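PDB 6IJF: Tae4 from Agrobacterium tumefaciens, which is a type VI secretion amidase effector that probably hydrolyses the D-glutamyl-diaminopimelate amide in peptidoglycan stem peptides of rival bacteria. Local coordinates for residues Phe6-Leu9 / Tyr10-Pro14. Numbering follows the deposited sequence.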
# COMPACT_ATOMS: atom_id res chain seq x y z
N PHE C 6 5.90 -4.93 -29.97
CA PHE C 6 5.50 -4.84 -28.55
C PHE C 6 4.08 -4.27 -28.44
O PHE C 6 3.33 -4.78 -27.60
CB PHE C 6 6.47 -3.99 -27.72
CG PHE C 6 6.09 -3.98 -26.27
CD1 PHE C 6 6.41 -5.06 -25.45
CD2 PHE C 6 5.34 -2.96 -25.74
CE1 PHE C 6 6.05 -5.08 -24.12
CE2 PHE C 6 4.96 -2.98 -24.41
CZ PHE C 6 5.34 -4.04 -23.59
N ASP C 7 3.70 -3.25 -29.21
CA ASP C 7 2.36 -2.62 -29.07
C ASP C 7 1.30 -3.66 -29.42
O ASP C 7 0.24 -3.64 -28.80
CB ASP C 7 2.25 -1.34 -29.88
CG ASP C 7 3.24 -0.30 -29.38
OD1 ASP C 7 3.30 -0.09 -28.14
OD2 ASP C 7 3.95 0.27 -30.22
N THR C 8 1.59 -4.55 -30.38
CA THR C 8 0.63 -5.61 -30.80
C THR C 8 0.53 -6.63 -29.67
O THR C 8 -0.58 -6.98 -29.27
CB THR C 8 1.07 -6.26 -32.12
OG1 THR C 8 1.08 -5.23 -33.11
CG2 THR C 8 0.17 -7.40 -32.53
N LEU C 9 1.67 -7.11 -29.17
CA LEU C 9 1.74 -8.09 -28.07
C LEU C 9 0.95 -7.59 -26.86
O LEU C 9 0.11 -8.35 -26.34
CB LEU C 9 3.21 -8.28 -27.72
CG LEU C 9 3.49 -9.46 -26.81
CD1 LEU C 9 3.06 -10.79 -27.46
CD2 LEU C 9 4.98 -9.48 -26.45
N TYR C 10 1.17 -6.34 -26.46
CA TYR C 10 0.55 -5.71 -25.26
C TYR C 10 -0.96 -5.57 -25.46
O TYR C 10 -1.76 -5.93 -24.55
CB TYR C 10 1.20 -4.35 -24.99
CG TYR C 10 0.89 -3.78 -23.63
CD1 TYR C 10 -0.25 -3.02 -23.39
CD2 TYR C 10 1.75 -4.01 -22.56
CE1 TYR C 10 -0.51 -2.49 -22.13
CE2 TYR C 10 1.50 -3.50 -21.31
CZ TYR C 10 0.36 -2.75 -21.08
OH TYR C 10 0.15 -2.30 -19.81
N SER C 11 -1.37 -5.08 -26.63
CA SER C 11 -2.81 -4.95 -26.99
C SER C 11 -3.50 -6.32 -26.89
O SER C 11 -4.72 -6.33 -26.67
CB SER C 11 -2.98 -4.38 -28.39
OG SER C 11 -2.70 -5.38 -29.37
N ASN C 12 -2.78 -7.43 -27.08
CA ASN C 12 -3.39 -8.79 -27.05
C ASN C 12 -3.32 -9.45 -25.66
O ASN C 12 -3.78 -10.61 -25.53
CB ASN C 12 -2.73 -9.67 -28.11
CG ASN C 12 -3.22 -9.34 -29.50
OD1 ASN C 12 -2.46 -9.40 -30.48
ND2 ASN C 12 -4.51 -9.05 -29.61
N TYR C 13 -2.73 -8.79 -24.67
CA TYR C 13 -2.45 -9.41 -23.34
C TYR C 13 -3.65 -9.21 -22.41
O TYR C 13 -4.06 -8.08 -22.13
CB TYR C 13 -1.16 -8.85 -22.73
CG TYR C 13 -0.89 -9.35 -21.33
CD1 TYR C 13 -0.28 -10.57 -21.10
CD2 TYR C 13 -1.30 -8.62 -20.22
CE1 TYR C 13 -0.06 -11.04 -19.82
CE2 TYR C 13 -1.05 -9.06 -18.93
CZ TYR C 13 -0.44 -10.28 -18.73
OH TYR C 13 -0.28 -10.73 -17.44
N PRO C 14 -4.24 -10.30 -21.87
CA PRO C 14 -5.26 -10.20 -20.82
C PRO C 14 -4.65 -10.11 -19.41
O PRO C 14 -3.97 -11.04 -18.95
CB PRO C 14 -6.07 -11.49 -21.06
CG PRO C 14 -5.01 -12.49 -21.44
CD PRO C 14 -3.95 -11.71 -22.21
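Phe6 and Tyr10 lie one helical turn apart, with their rings side by side and pointing the same way. Phe6 CZ meets Tyr10 CD2 at 3.7 Å, and the ring planes are inclined at 40°. Both side chains run anti to the backbone N (chi1 -177° for Phe6, -166° for Tyr10), which sends the two rings off the same flank of the helix. In the backbone, Tyr10 N bonds to Phe6 O at 2.9 Å. The next residue repeats it, Ser11 N to Asp7 O at 3.1 Å. Thr8 O is held mainly by a side chain: Ser11 OG donates to it at 2.7 Å, from a position tilted off the carbonyl plane. Asn12 N makes weak bonds to both Thr8 O and Leu9 O, and Tyr13 N bonds to Tyr10 O. The Tyr10 hydroxyl is bonded to His20, and its ring makes a cation-pi contact with Arg137. Leu9 touches Ala55, Phe56 and Leu135. Tyr13 bonds to Ser147 and touches Asp134, part of a probable Cys-His-Asp triad with Cys48 and His132. The whole is a short N-terminal alpha-helix whose C-terminal end passes from i to i+4 to i to i+3 bonding, touching helix 48-58 and strand 131-137 in what is consistent with a papain-like amidase fold.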